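Local structure of repressor protein C2 (Enterobacteria phage P22, 2R1J) at residues 19-24 against 37-42. The protein maintains lysogeny by binding the OR and OL operators through the N-terminal DNA-binding domain present here, preventing transcription of genes needed for lytic development. Residues are numbered along the deposited sequence; the frame is centred on the assembly and turned at random.
Sequences IRQAAL and QWERSE. With nucleotides of chain B; nucleotides of chain A.
Gln21 and Glu39 meet through a single side-chain hydrogen bond, from Gln21 NE2 to Glu39 OE1 (2.9 Å). The acceptor lies in the plane of the Gln21 amide, but the carboxylate is entered from above, 57° out of its own plane. The two flat groups stand steeply across each other. In Gln21, CG sits beside the backbone N (chi1 -69°) and the chain then runs extended, which carries the amide across to the end of helix 32-39. Glu39 is buried: OE1, which takes the Gln21 bond, also pairs with Arg11, and OE2 pairs with Arg14, both of helix 6-17, so its negative charge is probably well compensated.

Contacts to the DNA backbone form a second group. The same Gln21 NE2 donates to OP2 of DT4 of chain B (2.9 Å), with Glu39 as the second-shell residue that fixes the rotation of the amide. One nucleotide earlier, the backbone Gln21 N, in the first turn of helix 21-28, gives a nearly straight bond to OP2 of DT3 of chain B (2.8 Å, 170°). On the other strand, Trp38 NE1 reaches OP2 of DC13 of chain A at 2.8 Å.

Charge pairing continues beyond the helix end, where NH1 and NH2 of Arg40 both grip OE2 of Glu42, end-on, while a face of the guanidinium lies against C2' of DT4 of chain B.

Gln37 NE2 hydrogen-bonds O4 of a thymine base. This is the helix-turn-helix of the Cro/C1 family: helix 32-39 is the recognition helix, reading bases while both helices of the motif hold the flanking phosphates.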
ATOM      1  N   ILE C  19     -21.382   7.635   0.859  1.00 37.06           N
ATOM      2  CA  ILE C  19     -21.001   7.783   2.258  1.00 36.45           C
ATOM      3  C   ILE C  19     -20.131   9.024   2.395  1.00 35.15           C
ATOM      4  O   ILE C  19     -19.465   9.426   1.442  1.00 35.62           O
ATOM      5  CB  ILE C  19     -20.247   6.549   2.773  1.00 38.04           C
ATOM      6  CG1 ILE C  19     -18.999   6.303   1.932  1.00 38.92           C
ATOM      7  CG2 ILE C  19     -21.167   5.323   2.726  1.00 38.33           C
ATOM      8  CD1 ILE C  19     -18.136   5.191   2.453  1.00 39.93           C
ATOM      9  N   ARG C  20     -20.169   9.642   3.570  1.00 34.71           N
ATOM     10  CA  ARG C  20     -19.400  10.855   3.821  1.00 33.11           C
ATOM     11  C   ARG C  20     -17.921  10.478   4.016  1.00 31.00           C
ATOM     12  O   ARG C  20     -17.594   9.299   4.167  1.00 30.08           O
ATOM     13  CB  ARG C  20     -19.927  11.570   5.072  1.00 35.27           C
ATOM     14  CG  ARG C  20     -19.945  10.703   6.344  1.00 36.42           C
ATOM     15  CD  ARG C  20     -20.311  11.515   7.571  1.00 38.04           C
ATOM     16  NE  ARG C  20     -20.329  10.691   8.781  1.00 40.57           N
ATOM     17  CZ  ARG C  20     -20.599  11.151  10.003  1.00 39.81           C
ATOM     18  NH1 ARG C  20     -20.881  12.436  10.202  1.00 41.08           N
ATOM     19  NH2 ARG C  20     -20.571  10.322  11.035  1.00 42.03           N
ATOM     20  N   GLN C  21     -17.040  11.473   3.982  1.00 29.93           N
ATOM     21  CA  GLN C  21     -15.608  11.211   4.165  1.00 28.74           C
ATOM     22  C   GLN C  21     -15.366  10.622   5.547  1.00 28.62           C
ATOM     23  O   GLN C  21     -14.547   9.704   5.719  1.00 27.47           O
ATOM     24  CB  GLN C  21     -14.790  12.499   4.021  1.00 28.47           C
ATOM     25  CG  GLN C  21     -14.751  13.047   2.608  1.00 27.60           C
ATOM     26  CD  GLN C  21     -13.865  14.276   2.470  1.00 26.97           C
ATOM     27  OE1 GLN C  21     -13.719  15.062   3.402  1.00 27.13           O
ATOM     28  NE2 GLN C  21     -13.282  14.454   1.288  1.00 26.96           N
ATOM     29  N   ALA C  22     -16.072  11.156   6.535  1.00 28.17           N
ATOM     30  CA  ALA C  22     -15.931  10.664   7.897  1.00 28.40           C
ATOM     31  C   ALA C  22     -16.327   9.190   7.990  1.00 29.42           C
ATOM     32  O   ALA C  22     -15.720   8.416   8.749  1.00 29.45           O
ATOM     33  CB  ALA C  22     -16.760  11.497   8.863  1.00 30.80           C
ATOM     34  N   ALA C  23     -17.338   8.781   7.226  1.00 27.98           N
ATOM     35  CA  ALA C  23     -17.771   7.391   7.272  1.00 28.21           C
ATOM     36  C   ALA C  23     -16.727   6.485   6.634  1.00 28.03           C
ATOM     37  O   ALA C  23     -16.472   5.382   7.124  1.00 28.50           O
ATOM     38  CB  ALA C  23     -19.139   7.219   6.561  1.00 29.67           C
ATOM     39  N   LEU C  24     -16.137   6.930   5.531  1.00 26.80           N
ATOM     40  CA  LEU C  24     -15.098   6.116   4.894  1.00 27.61           C
ATOM     41  C   LEU C  24     -13.887   6.046   5.851  1.00 27.13           C
ATOM     42  O   LEU C  24     -13.277   4.991   6.021  1.00 27.01           O
ATOM     43  CB  LEU C  24     -14.671   6.734   3.551  1.00 27.65           C
ATOM     44  CG  LEU C  24     -13.566   5.974   2.789  1.00 27.27           C
ATOM     45  CD1 LEU C  24     -13.986   4.540   2.502  1.00 27.39           C
ATOM     46  CD2 LEU C  24     -13.276   6.699   1.494  1.00 27.84           C
ATOM     47  N   GLN C  37      -7.431  14.515   2.261  1.00 24.17           N
ATOM     48  CA  GLN C  37      -6.100  14.704   1.713  1.00 24.38           C
ATOM     49  C   GLN C  37      -5.829  13.736   0.556  1.00 23.48           C
ATOM     50  O   GLN C  37      -5.239  14.132  -0.435  1.00 25.69           O
ATOM     51  CB  GLN C  37      -5.065  14.553   2.836  1.00 22.15           C
ATOM     52  CG  GLN C  37      -5.160  15.603   3.900  1.00 22.09           C
ATOM     53  CD  GLN C  37      -4.386  15.226   5.164  1.00 23.01           C
ATOM     54  OE1 GLN C  37      -4.182  14.041   5.451  1.00 23.34           O
ATOM     55  NE2 GLN C  37      -3.978  16.233   5.930  1.00 22.31           N
ATOM     56  N   TRP C  38      -6.251  12.480   0.676  1.00 23.12           N
ATOM     57  CA  TRP C  38      -6.049  11.522  -0.398  1.00 22.23           C
ATOM     58  C   TRP C  38      -6.861  11.925  -1.629  1.00 23.69           C
ATOM     59  O   TRP C  38      -6.366  11.847  -2.758  1.00 25.66           O
ATOM     60  CB  TRP C  38      -6.487  10.115  -0.002  1.00 22.40           C
ATOM     61  CG  TRP C  38      -5.729   9.573   1.169  1.00 22.36           C
ATOM     62  CD1 TRP C  38      -4.521  10.022   1.651  1.00 23.02           C
ATOM     63  CD2 TRP C  38      -6.134   8.506   2.012  1.00 21.20           C
ATOM     64  NE1 TRP C  38      -4.160   9.292   2.768  1.00 20.92           N
ATOM     65  CE2 TRP C  38      -5.131   8.352   3.012  1.00 21.81           C
ATOM     66  CE3 TRP C  38      -7.245   7.661   2.029  1.00 21.11           C
ATOM     67  CZ2 TRP C  38      -5.218   7.387   4.021  1.00 19.97           C
ATOM     68  CZ3 TRP C  38      -7.342   6.697   3.034  1.00 21.68           C
ATOM     69  CH2 TRP C  38      -6.332   6.564   4.021  1.00 22.71           C
ATOM     70  N   GLU C  39      -8.098  12.365  -1.409  1.00 25.47           N
ATOM     71  CA  GLU C  39      -8.950  12.710  -2.562  1.00 24.55           C
ATOM     72  C   GLU C  39      -8.439  13.899  -3.352  1.00 25.26           C
ATOM     73  O   GLU C  39      -8.592  13.936  -4.576  1.00 26.36           O
ATOM     74  CB  GLU C  39     -10.408  12.958  -2.122  1.00 25.54           C
ATOM     75  CG  GLU C  39     -10.998  11.749  -1.452  1.00 25.61           C
ATOM     76  CD  GLU C  39     -12.509  11.804  -1.259  1.00 27.12           C
ATOM     77  OE1 GLU C  39     -13.061  12.911  -1.192  1.00 28.73           O
ATOM     78  OE2 GLU C  39     -13.103  10.720  -1.142  1.00 27.90           O
ATOM     79  N   ARG C  40      -7.836  14.857  -2.660  1.00 24.56           N
ATOM     80  CA  ARG C  40      -7.306  16.055  -3.293  1.00 24.77           C
ATOM     81  C   ARG C  40      -5.843  15.888  -3.710  1.00 25.85           C
ATOM     82  O   ARG C  40      -5.198  16.829  -4.180  1.00 25.44           O
ATOM     83  CB  ARG C  40      -7.455  17.248  -2.357  1.00 26.08           C
ATOM     84  CG  ARG C  40      -8.907  17.695  -2.148  1.00 26.52           C
ATOM     85  CD  ARG C  40      -9.009  18.841  -1.186  1.00 28.56           C
ATOM     86  NE  ARG C  40      -8.679  18.403   0.160  1.00 29.05           N
ATOM     87  CZ  ARG C  40      -7.486  18.561   0.725  1.00 30.38           C
ATOM     88  NH1 ARG C  40      -6.514  19.173   0.060  1.00 30.81           N
ATOM     89  NH2 ARG C  40      -7.262  18.069   1.934  1.00 27.11           N
ATOM     90  N   SER C  41      -5.334  14.681  -3.538  1.00 26.47           N
ATOM     91  CA  SER C  41      -3.949  14.383  -3.905  1.00 27.91           C
ATOM     92  C   SER C  41      -2.909  15.181  -3.090  1.00 28.36           C
ATOM     93  O   SER C  41      -1.779  15.412  -3.558  1.00 30.04           O
ATOM     94  CB  SER C  41      -3.754  14.611  -5.407  1.00 28.70           C
ATOM     95  OG  SER C  41      -4.446  13.611  -6.145  1.00 31.30           O
ATOM     96  N   GLU C  42      -3.286  15.581  -1.880  1.00 27.11           N
ATOM     97  CA  GLU C  42      -2.392  16.316  -0.955  1.00 27.22           C
ATOM     98  C   GLU C  42      -1.350  15.300  -0.417  1.00 27.00           C
ATOM     99  O   GLU C  42      -0.209  15.661  -0.098  1.00 28.05           O
ATOM    100  CB  GLU C  42      -3.201  16.913   0.204  1.00 29.94           C
ATOM    101  CG  GLU C  42      -2.394  17.795   1.176  1.00 32.32           C
ATOM    102  CD  GLU C  42      -3.239  18.409   2.303  1.00 35.12           C
ATOM    103  OE1 GLU C  42      -2.693  18.571   3.414  1.00 35.84           O
ATOM    104  OE2 GLU C  42      -4.439  18.758   2.094  1.00 35.54           O
TER
ATOM    105  P    DT B   3     -18.285  15.026   2.766  1.00 40.83           P
ATOM    106  OP1  DT B   3     -18.501  14.507   1.395  1.00 41.19           O
ATOM    107  OP2  DT B   3     -17.948  14.096   3.860  1.00 41.51           O
ATOM    108  O5'  DT B   3     -17.209  16.195   2.688  1.00 38.71           O
ATOM    109  C5'  DT B   3     -17.376  17.228   1.730  1.00 35.91           C
ATOM    110  C4'  DT B   3     -16.325  18.303   1.880  1.00 33.15           C
ATOM    111  O4'  DT B   3     -16.442  18.973   3.159  1.00 31.21           O
ATOM    112  C3'  DT B   3     -14.852  17.892   1.738  1.00 32.00           C
ATOM    113  O3'  DT B   3     -14.273  18.716   0.724  1.00 31.86           O
ATOM    114  C2'  DT B   3     -14.257  18.217   3.102  1.00 31.05           C
ATOM    115  C1'  DT B   3     -15.140  19.352   3.575  1.00 31.85           C
ATOM    116  N1   DT B   3     -15.175  19.587   5.031  1.00 30.78           N
ATOM    117  C2   DT B   3     -14.743  20.802   5.514  1.00 29.14           C
ATOM    118  O2   DT B   3     -14.300  21.685   4.806  1.00 31.29           O
ATOM    119  N3   DT B   3     -14.847  20.949   6.869  1.00 29.16           N
ATOM    120  C4   DT B   3     -15.324  20.027   7.775  1.00 29.55           C
ATOM    121  O4   DT B   3     -15.365  20.315   8.980  1.00 33.09           O
ATOM    122  C5   DT B   3     -15.744  18.768   7.206  1.00 30.57           C
ATOM    123  C7   DT B   3     -16.260  17.691   8.114  1.00 31.22           C
ATOM    124  C6   DT B   3     -15.647  18.612   5.879  1.00 29.95           C
ATOM    125  P    DT B   4     -12.772  18.432   0.195  1.00 31.60           P
ATOM    126  OP1  DT B   4     -12.779  18.573  -1.278  1.00 31.08           O
ATOM    127  OP2  DT B   4     -12.255  17.160   0.786  1.00 30.19           O
ATOM    128  O5'  DT B   4     -11.978  19.682   0.769  1.00 30.80           O
ATOM    129  C5'  DT B   4     -12.458  21.000   0.493  1.00 32.52           C
ATOM    130  C4'  DT B   4     -11.644  22.045   1.217  1.00 32.92           C
ATOM    131  O4'  DT B   4     -11.887  21.987   2.637  1.00 31.70           O
ATOM    132  C3'  DT B   4     -10.127  21.986   1.038  1.00 33.59           C
ATOM    133  O3'  DT B   4      -9.689  23.328   0.842  1.00 36.09           O
ATOM    134  C2'  DT B   4      -9.632  21.441   2.370  1.00 32.70           C
ATOM    135  C1'  DT B   4     -10.645  22.014   3.341  1.00 31.77           C
ATOM    136  N1   DT B   4     -10.856  21.278   4.599  1.00 27.75           N
ATOM    137  C2   DT B   4     -10.792  21.978   5.794  1.00 26.53           C
ATOM    138  O2   DT B   4     -10.433  23.140   5.878  1.00 29.26           O
ATOM    139  N3   DT B   4     -11.159  21.259   6.898  1.00 26.28           N
ATOM    140  C4   DT B   4     -11.549  19.937   6.936  1.00 25.83           C
ATOM    141  O4   DT B   4     -11.904  19.442   7.991  1.00 27.70           O
ATOM    142  C5   DT B   4     -11.516  19.241   5.670  1.00 26.24           C
ATOM    143  C7   DT B   4     -11.862  17.789   5.635  1.00 27.78           C
ATOM    144  C6   DT B   4     -11.171  19.936   4.572  1.00 26.73           C
TER
ATOM    145  P    DC A  13      -1.498   8.167   5.370  1.00 19.80           P
ATOM    146  OP1  DC A  13      -1.852   6.801   4.987  1.00 18.49           O
ATOM    147  OP2  DC A  13      -2.271   9.321   4.858  1.00 19.92           O
ATOM    148  O5'  DC A  13      -1.655   8.187   6.942  1.00 20.22           O
ATOM    149  C5'  DC A  13      -2.617   9.012   7.578  1.00 21.67           C
ATOM    150  C4'  DC A  13      -2.060   9.498   8.895  1.00 21.45           C
ATOM    151  O4'  DC A  13      -1.009  10.462   8.594  1.00 21.65           O
ATOM    152  C3'  DC A  13      -3.104  10.280   9.691  1.00 21.36           C
ATOM    153  O3'  DC A  13      -3.739   9.508  10.682  1.00 21.17           O
ATOM    154  C2'  DC A  13      -2.343  11.442  10.305  1.00 23.63           C
ATOM    155  C1'  DC A  13      -1.008  11.501   9.572  1.00 21.76           C
ATOM    156  N1   DC A  13      -0.874  12.800   8.876  1.00 21.83           N
ATOM    157  C2   DC A  13      -0.368  13.887   9.597  1.00 20.97           C
ATOM    158  O2   DC A  13      -0.149  13.735  10.789  1.00 21.56           O
ATOM    159  N3   DC A  13      -0.166  15.069   8.979  1.00 21.09           N
ATOM    160  C4   DC A  13      -0.486  15.217   7.692  1.00 19.87           C
ATOM    161  N4   DC A  13      -0.230  16.401   7.109  1.00 20.67           N
ATOM    162  C5   DC A  13      -1.064  14.148   6.940  1.00 20.04           C
ATOM    163  C6   DC A  13      -1.225  12.960   7.563  1.00 21.11           C
TER